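Local atomic coordinates of PfVFT1 (Plasmodium falciparum, PDB entry 5JKQ), a protein that is of uncertain function but has the bi-lobed architecture of a Venus flytrap solute-binding protein and so probably binds a small ligand between its lobes. Residues A[35-40]-A[44-49]; A[21-26]-A[111-116]; A[133-138]-A[145-150]. The protein carries 3 engineered substitutions. All coordinates share one frame; numbering follows the deposited sequence.

Interaction 1. Residues A[35-40]-A[44-49]; sequences DLIDKH and YSVIES
Tyr-44 meets Ile-37 first, and it does so mainly with its backbone. Its carbonyl oxygen lies 3.7 Å from Ile-37 CG2, and CD1 of the same isoleucine is almost as near. The start of the tyrosine side chain adds a looser apolar contact, with CB 4.3 Å from Ile-37 CD1. The ring then leads away from the helix. Its hydroxyl is hydrogen-bonded to Trp-103, and its ring also meets Phe-102. Ser-45 turns its side chain away from the helix, while its backbone pairs with Lys-176. Val-46 closes the contact with one methyl: CG1 reaches CD1 of Ile-37 at 3.9 Å. Ile-37 therefore serves both ends of the contact. Its CG1 stands beside the backbone N (chi1 -72°), and the chain runs on extended (chi2 169°). This carries CD1 out to the valine and leaves CG2 against the tyrosine carbonyl oxygen. Ile-37 is buried and also touches Phe-102 of helix 102-118. Three residues link the two segments, one on helix 32-39 and the other on strand 45-46. This is a tight helix-to-strand connection, in which the helix packs back on an edge strand added antiparallel to strand 175-184.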
loop_
_atom_site.group_PDB
_atom_site.type_symbol
_atom_site.label_atom_id
_atom_site.label_comp_id
_atom_site.label_asym_id
_atom_site.label_seq_id
_atom_site.Cartn_x
_atom_site.Cartn_y
_atom_site.Cartn_z
ATOM N N ASP A 35 8.192 -10.273 -11.356
ATOM C CA ASP A 35 8.320 -10.065 -12.794
ATOM C C ASP A 35 7.510 -8.847 -13.225
ATOM O O ASP A 35 7.954 -8.056 -14.057
ATOM C CB ASP A 35 7.857 -11.304 -13.562
ATOM C CG ASP A 35 8.891 -12.414 -13.559
ATOM O OD1 ASP A 35 9.881 -12.307 -12.804
ATOM O OD2 ASP A 35 8.708 -13.397 -14.307
ATOM N N LEU A 36 6.321 -8.705 -12.646
ATOM C CA LEU A 36 5.437 -7.589 -12.955
ATOM C C LEU A 36 6.007 -6.271 -12.441
ATOM O O LEU A 36 5.810 -5.219 -13.049
ATOM C CB LEU A 36 4.053 -7.829 -12.352
ATOM C CG LEU A 36 3.037 -6.700 -12.522
ATOM C CD1 LEU A 36 2.658 -6.538 -13.986
ATOM C CD2 LEU A 36 1.811 -6.960 -11.659
ATOM N N ILE A 37 6.696 -6.333 -11.306
ATOM C CA ILE A 37 7.342 -5.158 -10.734
ATOM C C ILE A 37 8.476 -4.710 -11.653
ATOM O O ILE A 37 8.643 -3.519 -11.911
ATOM C CB ILE A 37 7.867 -5.451 -9.305
ATOM C CG1 ILE A 37 6.685 -5.553 -8.336
ATOM C CG2 ILE A 37 8.830 -4.364 -8.820
ATOM C CD1 ILE A 37 7.039 -6.091 -6.963
ATOM N N ASP A 38 9.241 -5.673 -12.159
ATOM C CA ASP A 38 10.346 -5.381 -13.066
ATOM C C ASP A 38 9.839 -4.853 -14.407
ATOM O O ASP A 38 10.404 -3.911 -14.964
ATOM C CB ASP A 38 11.205 -6.629 -13.292
ATOM C CG ASP A 38 11.842 -7.144 -12.013
ATOM O OD1 ASP A 38 12.012 -6.350 -11.062
ATOM O OD2 ASP A 38 12.183 -8.346 -11.961
ATOM N N LYS A 39 8.772 -5.463 -14.921
ATOM C CA LYS A 39 8.214 -5.076 -16.214
ATOM C C LYS A 39 7.798 -3.608 -16.230
ATOM O O LYS A 39 8.042 -2.895 -17.205
ATOM C CB LYS A 39 7.014 -5.959 -16.565
ATOM C CG LYS A 39 6.298 -5.537 -17.844
ATOM C CD LYS A 39 5.191 -6.502 -18.224
ATOM C CE LYS A 39 4.583 -6.138 -19.571
ATOM N NZ LYS A 39 4.095 -4.729 -19.619
ATOM N N HIS A 40 7.160 -3.165 -15.153
ATOM C CA HIS A 40 6.739 -1.775 -15.026
ATOM C C HIS A 40 7.854 -0.904 -14.460
ATOM O O HIS A 40 7.721 0.318 -14.395
ATOM C CB HIS A 40 5.503 -1.672 -14.139
ATOM C CG HIS A 40 4.257 -2.196 -14.780
ATOM N ND1 HIS A 40 3.668 -1.587 -15.866
ATOM C CD2 HIS A 40 3.486 -3.268 -14.484
ATOM C CE1 HIS A 40 2.588 -2.263 -16.215
ATOM N NE2 HIS A 40 2.455 -3.288 -15.392
ATOM N N TYR A 44 8.892 -1.229 -5.864
ATOM C CA TYR A 44 8.162 -1.872 -4.777
ATOM C C TYR A 44 8.833 -3.174 -4.362
ATOM O O TYR A 44 9.461 -3.847 -5.180
ATOM C CB TYR A 44 6.715 -2.157 -5.184
ATOM C CG TYR A 44 5.876 -0.929 -5.449
ATOM C CD1 TYR A 44 5.581 -0.031 -4.431
ATOM C CD2 TYR A 44 5.357 -0.682 -6.711
ATOM C CE1 TYR A 44 4.805 1.086 -4.669
ATOM C CE2 TYR A 44 4.580 0.430 -6.959
ATOM C CZ TYR A 44 4.306 1.312 -5.935
ATOM O OH TYR A 44 3.534 2.423 -6.180
ATOM N N SER A 45 8.683 -3.524 -3.087
ATOM C CA SER A 45 9.134 -4.815 -2.578
ATOM C C SER A 45 7.930 -5.631 -2.118
ATOM O O SER A 45 6.949 -5.077 -1.621
ATOM C CB SER A 45 10.129 -4.629 -1.430
ATOM O OG SER A 45 9.500 -4.070 -0.290
ATOM N N VAL A 46 8.007 -6.947 -2.293
ATOM C CA VAL A 46 6.930 -7.842 -1.884
ATOM C C VAL A 46 7.090 -8.237 -0.425
ATOM O O VAL A 46 8.177 -8.113 0.141
ATOM C CB VAL A 46 6.880 -9.120 -2.750
ATOM C CG1 VAL A 46 6.502 -8.771 -4.179
ATOM C CG2 VAL A 46 8.212 -9.876 -2.697
ATOM N N ILE A 47 6.003 -8.712 0.176
ATOM C CA ILE A 47 6.017 -9.133 1.573
ATOM C C ILE A 47 7.158 -10.126 1.797
ATOM O O ILE A 47 7.366 -11.049 1.008
ATOM C CB ILE A 47 4.658 -9.750 1.999
ATOM C CG1 ILE A 47 4.722 -10.247 3.446
ATOM C CG2 ILE A 47 4.248 -10.885 1.063
ATOM C CD1 ILE A 47 3.436 -10.021 4.226
ATOM N N GLU A 48 7.911 -9.902 2.869
ATOM C CA GLU A 48 9.161 -10.618 3.103
ATOM C C GLU A 48 8.945 -12.065 3.546
ATOM O O GLU A 48 9.704 -12.954 3.153
ATOM C CB GLU A 48 10.015 -9.874 4.146
ATOM C CG GLU A 48 9.412 -9.761 5.549
ATOM C CD GLU A 48 8.330 -8.699 5.659
ATOM O OE1 GLU A 48 7.367 -8.911 6.429
ATOM O OE2 GLU A 48 8.442 -7.654 4.981
ATOM N N SER A 49 7.915 -12.296 4.356
ATOM C CA SER A 49 7.636 -13.626 4.897
ATOM C C SER A 49 6.297 -14.168 4.406
ATOM O O SER A 49 5.261 -13.522 4.571
ATOM C CB SER A 49 7.650 -13.592 6.425
ATOM O OG SER A 49 7.346 -14.868 6.961
#

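Interaction 2. Residues A[21-26]-A[111-116]; sequences HAAVKE and WETISK
Ala-23 and Ile-114 make the close apolar contact between these two helices. Ala-23 CB points at the opposing helix and lies 3.6 Å from Ile-114 CG1. The isoleucine places CG1 beside its backbone N (chi1 -71°) and extends to CD1. That methyl also rests over one face of the Trp-111 indole, offset toward the rim, within the same helix. Thr-113 is the other main contributor. Its CG2 is anti to the backbone N, with OG1 beside that N (chi1 -57°). The methyl thus faces helix 14-29, and the hydroxyl bonds back to Ile-109 O within its own helix. CG2 sits 4.1 Å from Ala-23 CB. It also lies against the whole length of Glu-26, an extended chain that passes obliquely over it. The carboxylate end comes nearest, with Glu-26 OE2 3.4 Å from Thr-113 CG2. A water links the same OE2, at 2.7 Å, to Thr-113 O, at 2.9 Å. The axes of segments 21-26 and 111-116 come within 8.9 Å, at 104° to each other. Side chains therefore meet over a short patch centred on Ala-23 and Thr-113. The chemistry implies a small apolar centre with a polar margin. Aliphatic carbons of Ala-23, Ile-114 and Thr-113 meet at the crossing. At the margin the water donates to both carboxylate and carbonyl, and so joins two acceptors that cannot bond each other directly.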
loop_
_atom_site.group_PDB
_atom_site.type_symbol
_atom_site.label_atom_id
_atom_site.label_comp_id
_atom_site.label_asym_id
_atom_site.label_seq_id
_atom_site.Cartn_x
_atom_site.Cartn_y
_atom_site.Cartn_z
ATOM N N HIS A 21 -4.787 -13.919 0.188
ATOM C CA HIS A 21 -3.428 -14.054 0.711
ATOM C C HIS A 21 -2.723 -15.259 0.104
ATOM O O HIS A 21 -1.513 -15.231 -0.134
ATOM C CB HIS A 21 -3.444 -14.186 2.233
ATOM C CG HIS A 21 -3.735 -12.906 2.948
ATOM N ND1 HIS A 21 -4.196 -12.867 4.246
ATOM C CD2 HIS A 21 -3.620 -11.616 2.551
ATOM C CE1 HIS A 21 -4.359 -11.609 4.615
ATOM N NE2 HIS A 21 -4.019 -10.831 3.605
ATOM N N ALA A 22 -3.486 -16.319 -0.136
ATOM C CA ALA A 22 -2.935 -17.537 -0.708
ATOM C C ALA A 22 -2.475 -17.305 -2.142
ATOM O O ALA A 22 -1.469 -17.864 -2.581
ATOM C CB ALA A 22 -3.957 -18.649 -0.653
ATOM N N ALA A 23 -3.215 -16.479 -2.871
ATOM C CA ALA A 23 -2.867 -16.170 -4.249
ATOM C C ALA A 23 -1.574 -15.363 -4.293
ATOM O O ALA A 23 -0.686 -15.642 -5.098
ATOM C CB ALA A 23 -3.993 -15.419 -4.925
ATOM N N VAL A 24 -1.475 -14.366 -3.418
ATOM C CA VAL A 24 -0.267 -13.556 -3.306
ATOM C C VAL A 24 0.937 -14.444 -3.009
ATOM O O VAL A 24 2.007 -14.267 -3.590
ATOM C CB VAL A 24 -0.412 -12.481 -2.207
ATOM C CG1 VAL A 24 0.906 -11.753 -1.965
ATOM C CG2 VAL A 24 -1.494 -11.485 -2.589
ATOM N N LYS A 25 0.748 -15.405 -2.108
ATOM C CA LYS A 25 1.802 -16.345 -1.756
ATOM C C LYS A 25 2.267 -17.105 -2.992
ATOM O O LYS A 25 3.466 -17.270 -3.221
ATOM C CB LYS A 25 1.316 -17.318 -0.682
ATOM C CG LYS A 25 2.358 -18.334 -0.246
ATOM C CD LYS A 25 1.853 -19.177 0.913
ATOM C CE LYS A 25 2.888 -20.195 1.353
ATOM N NZ LYS A 25 2.433 -20.950 2.550
ATOM N N GLU A 26 1.309 -17.554 -3.796
ATOM C CA GLU A 26 1.623 -18.275 -5.022
ATOM C C GLU A 26 2.318 -17.360 -6.028
ATOM O O GLU A 26 3.248 -17.779 -6.717
ATOM C CB GLU A 26 0.355 -18.873 -5.633
ATOM C CG GLU A 26 0.584 -19.551 -6.970
ATOM C CD GLU A 26 -0.443 -20.623 -7.271
ATOM O OE1 GLU A 26 -0.579 -21.564 -6.460
ATOM O OE2 GLU A 26 -1.113 -20.525 -8.319
ATOM N N TRP A 111 -6.342 -12.225 -9.086
ATOM C CA TRP A 111 -7.624 -12.865 -9.358
ATOM C C TRP A 111 -7.543 -13.861 -10.511
ATOM O O TRP A 111 -8.370 -14.767 -10.608
ATOM C CB TRP A 111 -8.694 -11.808 -9.637
ATOM C CG TRP A 111 -9.240 -11.240 -8.367
ATOM C CD1 TRP A 111 -8.958 -10.023 -7.821
ATOM C CD2 TRP A 111 -10.141 -11.888 -7.462
ATOM N NE1 TRP A 111 -9.637 -9.867 -6.635
ATOM C CE2 TRP A 111 -10.370 -10.999 -6.394
ATOM C CE3 TRP A 111 -10.781 -13.131 -7.454
ATOM C CZ2 TRP A 111 -11.213 -11.314 -5.329
ATOM C CZ3 TRP A 111 -11.617 -13.441 -6.396
ATOM C CH2 TRP A 111 -11.825 -12.537 -5.349
ATOM N N GLU A 112 -6.546 -13.702 -11.376
ATOM C CA GLU A 112 -6.256 -14.721 -12.379
ATOM C C GLU A 112 -5.788 -15.991 -11.677
ATOM O O GLU A 112 -6.177 -17.099 -12.047
ATOM C CB GLU A 112 -5.197 -14.233 -13.370
ATOM C CG GLU A 112 -5.734 -13.273 -14.426
ATOM C CD GLU A 112 -4.637 -12.563 -15.202
ATOM O OE1 GLU A 112 -3.451 -12.921 -15.038
ATOM O OE2 GLU A 112 -4.965 -11.642 -15.981
ATOM N N THR A 113 -4.958 -15.811 -10.654
ATOM C CA THR A 113 -4.446 -16.919 -9.860
ATOM C C THR A 113 -5.575 -17.566 -9.061
ATOM O O THR A 113 -5.666 -18.791 -8.976
ATOM C CB THR A 113 -3.332 -16.447 -8.898
ATOM O OG1 THR A 113 -2.281 -15.823 -9.647
ATOM C CG2 THR A 113 -2.758 -17.614 -8.107
ATOM N N ILE A 114 -6.435 -16.735 -8.480
ATOM C CA ILE A 114 -7.581 -17.224 -7.725
ATOM C C ILE A 114 -8.518 -17.997 -8.648
ATOM O O ILE A 114 -9.034 -19.055 -8.281
ATOM C CB ILE A 114 -8.343 -16.061 -7.043
ATOM C CG1 ILE A 114 -7.505 -15.497 -5.895
ATOM C CG2 ILE A 114 -9.699 -16.521 -6.498
ATOM C CD1 ILE A 114 -7.939 -14.123 -5.426
ATOM N N SER A 115 -8.723 -17.470 -9.851
ATOM C CA SER A 115 -9.613 -18.098 -10.816
ATOM C C SER A 115 -9.127 -19.495 -11.196
ATOM O O SER A 115 -9.933 -20.400 -11.408
ATOM C CB SER A 115 -9.745 -17.231 -12.069
ATOM O OG SER A 115 -10.399 -16.009 -11.781
ATOM N N LYS A 116 -7.812 -19.671 -11.270
ATOM C CA LYS A 116 -7.238 -20.953 -11.665
ATOM C C LYS A 116 -7.332 -22.001 -10.556
ATOM O O LYS A 116 -7.057 -23.178 -10.787
ATOM C CB LYS A 116 -5.778 -20.773 -12.091
ATOM C CG LYS A 116 -5.625 -20.252 -13.515
ATOM C CD LYS A 116 -4.167 -20.171 -13.944
ATOM C CE LYS A 116 -3.451 -18.995 -13.301
ATOM N NZ LYS A 116 -2.034 -18.889 -13.752
HETATM O O HOH W 1 -3.667 -20.912 -9.060
#

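Interaction 3. Residues A[133-138]-A[145-150]; sequences DNVFVA and HMTDNY. With SO4 (sulfate ion), chain E.
Val-135 and Thr-147 form the apolar part of the contact, methyl against methyl. Val-135 CG1 and Thr-147 CG2 are 3.8 Å apart, and the two side chains cross at a slant. Phe-136 adds a looser touch: its CE1 is 4.3 Å from the same threonine methyl, which approaches the ring obliquely. Phe-136 begins by pointing away from the strand, and only its ring swings back. That ring also meets Tyr-279 edge-to-face.

Several hydrogen bonds brace each segment internally. Asn-134 is the N-cap of helix 135-140. Its OD1 accepts from Val-137 N at 2.9 Å, with the donor above the carbonyl plane. Thr-147 OG1 takes the position between the backbone N and the carbonyl carbon (chi1 69°), which leaves CG2 for the valine. The hydroxyl donates to Asp-148 O at 3.1 Å and is also bonded to Tyr-279 N. Asp-148 OD1 accepts from Tyr-150 N at 3.1 Å through its anti lone pair, forming an Asx turn. Its OD2 is held by the hydroxyls of Tyr-129 and Tyr-94.

A sulfate, probably from the crystallisation liquor, binds just before the helix. Asp-133 N donates to sulfate O3 at 2.7 Å. Asn-134 N donates to sulfate O1 at 3.0 Å. Both amides come from the loop just ahead of the helix.

Strands 126-132 and 146-147 flank strand 77-83 in a parallel sheet. Helix 135-140 joins the two outer strands, so the contact belongs to a beta-alpha-beta crossover of a Venus flytrap lobe.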
loop_
_atom_site.group_PDB
_atom_site.type_symbol
_atom_site.label_atom_id
_atom_site.label_comp_id
_atom_site.label_asym_id
_atom_site.label_seq_id
_atom_site.Cartn_x
_atom_site.Cartn_y
_atom_site.Cartn_z
ATOM N N ASP A 133 -15.299 8.521 -4.384
ATOM C CA ASP A 133 -14.508 9.526 -3.681
ATOM C C ASP A 133 -14.052 8.962 -2.339
ATOM O O ASP A 133 -12.880 9.071 -1.977
ATOM C CB ASP A 133 -15.311 10.814 -3.481
ATOM C CG ASP A 133 -15.448 11.626 -4.758
ATOM O OD1 ASP A 133 -14.463 11.710 -5.523
ATOM O OD2 ASP A 133 -16.540 12.181 -4.999
ATOM N N ASN A 134 -14.991 8.364 -1.610
ATOM C CA ASN A 134 -14.683 7.627 -0.387
ATOM C C ASN A 134 -14.951 6.141 -0.610
ATOM O O ASN A 134 -16.100 5.695 -0.593
ATOM C CB ASN A 134 -15.508 8.156 0.791
ATOM C CG ASN A 134 -15.081 7.563 2.128
ATOM O OD1 ASN A 134 -14.765 6.377 2.229
ATOM N ND2 ASN A 134 -15.075 8.393 3.165
ATOM N N VAL A 135 -13.883 5.379 -0.820
ATOM C CA VAL A 135 -14.004 3.958 -1.121
ATOM C C VAL A 135 -14.391 3.174 0.130
ATOM O O VAL A 135 -15.081 2.159 0.042
ATOM C CB VAL A 135 -12.689 3.391 -1.701
ATOM C CG1 VAL A 135 -12.859 1.934 -2.113
ATOM C CG2 VAL A 135 -12.238 4.217 -2.895
ATOM N N PHE A 136 -13.958 3.652 1.292
ATOM C CA PHE A 136 -14.220 2.951 2.545
ATOM C C PHE A 136 -15.703 2.990 2.921
ATOM O O PHE A 136 -16.192 2.107 3.626
ATOM C CB PHE A 136 -13.372 3.544 3.673
ATOM C CG PHE A 136 -11.890 3.384 3.464
ATOM C CD1 PHE A 136 -11.324 2.124 3.363
ATOM C CD2 PHE A 136 -11.065 4.493 3.373
ATOM C CE1 PHE A 136 -9.964 1.972 3.168
ATOM C CE2 PHE A 136 -9.703 4.346 3.182
ATOM C CZ PHE A 136 -9.153 3.085 3.079
ATOM N N VAL A 137 -16.412 4.012 2.452
ATOM C CA VAL A 137 -17.854 4.101 2.658
ATOM C C VAL A 137 -18.550 3.058 1.791
ATOM O O VAL A 137 -19.425 2.329 2.260
ATOM C CB VAL A 137 -18.387 5.522 2.333
ATOM C CG1 VAL A 137 -19.861 5.499 1.912
ATOM C CG2 VAL A 137 -18.194 6.438 3.528
ATOM N N ALA A 138 -18.147 2.990 0.526
ATOM C CA ALA A 138 -18.705 2.022 -0.410
ATOM C C ALA A 138 -18.451 0.602 0.079
ATOM O O ALA A 138 -19.288 -0.286 -0.096
ATOM C CB ALA A 138 -18.112 2.221 -1.793
ATOM N N HIS A 145 -16.682 -5.562 -2.930
ATOM C CA HIS A 145 -16.146 -6.643 -2.114
ATOM C C HIS A 145 -14.773 -6.264 -1.562
ATOM O O HIS A 145 -14.348 -6.771 -0.522
ATOM C CB HIS A 145 -16.040 -7.932 -2.934
ATOM C CG HIS A 145 -17.328 -8.353 -3.569
ATOM N ND1 HIS A 145 -17.416 -8.729 -4.892
ATOM C CD2 HIS A 145 -18.579 -8.467 -3.061
ATOM C CE1 HIS A 145 -18.665 -9.051 -5.174
ATOM N NE2 HIS A 145 -19.391 -8.901 -4.080
HETATM N N MSE A 146 -14.099 -5.353 -2.261
HETATM C CA MSE A 146 -12.699 -5.039 -1.999
HETATM C C MSE A 146 -12.312 -3.625 -2.372
HETATM O O MSE A 146 -12.881 -3.040 -3.292
HETATM C CB MSE A 146 -11.792 -5.965 -2.797
HETATM C CG MSE A 146 -11.501 -7.289 -2.186
HETATM SE SE MSE A 146 -10.294 -8.219 -3.388
HETATM C CE MSE A 146 -8.608 -7.543 -2.688
ATOM N N THR A 147 -11.301 -3.104 -1.686
ATOM C CA THR A 147 -10.586 -1.931 -2.162
ATOM C C THR A 147 -9.439 -2.410 -3.040
ATOM O O THR A 147 -9.073 -3.587 -3.007
ATOM C CB THR A 147 -10.028 -1.076 -1.011
ATOM O OG1 THR A 147 -8.970 -1.786 -0.354
ATOM C CG2 THR A 147 -11.121 -0.733 -0.007
ATOM N N ASP A 148 -8.874 -1.504 -3.828
ATOM C CA ASP A 148 -7.662 -1.800 -4.576
ATOM C C ASP A 148 -6.529 -2.067 -3.584
ATOM O O ASP A 148 -6.651 -1.751 -2.402
ATOM C CB ASP A 148 -7.311 -0.640 -5.512
ATOM C CG ASP A 148 -6.299 -1.028 -6.571
ATOM O OD1 ASP A 148 -5.121 -1.247 -6.218
ATOM O OD2 ASP A 148 -6.680 -1.102 -7.760
ATOM N N ASN A 149 -5.432 -2.649 -4.059
ATOM C CA ASN A 149 -4.317 -2.990 -3.178
ATOM C C ASN A 149 -3.408 -1.808 -2.842
ATOM O O ASN A 149 -2.603 -1.897 -1.917
ATOM C CB ASN A 149 -3.463 -4.099 -3.802
ATOM C CG ASN A 149 -4.249 -5.368 -4.066
ATOM O OD1 ASN A 149 -4.648 -6.069 -3.137
ATOM N ND2 ASN A 149 -4.459 -5.679 -5.341
ATOM N N TYR A 150 -3.525 -0.708 -3.582
ATOM C CA TYR A 150 -2.556 0.380 -3.455
ATOM C C TYR A 150 -2.747 1.195 -2.182
ATOM O O TYR A 150 -1.847 1.928 -1.776
ATOM C CB TYR A 150 -2.605 1.309 -4.682
ATOM C CG TYR A 150 -3.890 2.088 -4.900
ATOM C CD1 TYR A 150 -4.285 3.095 -4.025
ATOM C CD2 TYR A 150 -4.682 1.849 -6.016
ATOM C CE1 TYR A 150 -5.446 3.813 -4.236
ATOM C CE2 TYR A 150 -5.843 2.565 -6.237
ATOM C CZ TYR A 150 -6.220 3.544 -5.346
ATOM O OH TYR A 150 -7.374 4.260 -5.561
HETATM S S SO4 E . -18.670 8.765 -3.620
HETATM O O1 SO4 E . -17.787 8.188 -2.609
HETATM O O2 SO4 E . -19.794 7.866 -3.865
HETATM O O3 SO4 E . -17.937 8.960 -4.868
HETATM O O4 SO4 E . -19.169 10.050 -3.140
#

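Overall arrangement
Interactions 2 and 3 are buried, whereas interaction 1 is only partly so. Helix 102-118 is the common element. It supplies one side of interaction 2, packs on Ile-37 and Leu-36 of interaction 1, and touches interaction 3, where Trp-111 NE1 packs 3.7 Å from Met-146 SE (a selenomethionine). Interactions 1 and 2 also use consecutive helices, 14-29 and 32-39, and interaction 1 is nested in the loop that interaction 2 closes. Interactions 1 and 3 lie on opposite sides of the chain's centre. Aliphatic carbons take part in all three, with a carbonyl oxygen beside them in interaction 1. A water bridges the segments of interaction 2. In interaction 3 side-chain bonds cap the helix and form an Asx turn, and a sulfate binds ahead of the helix.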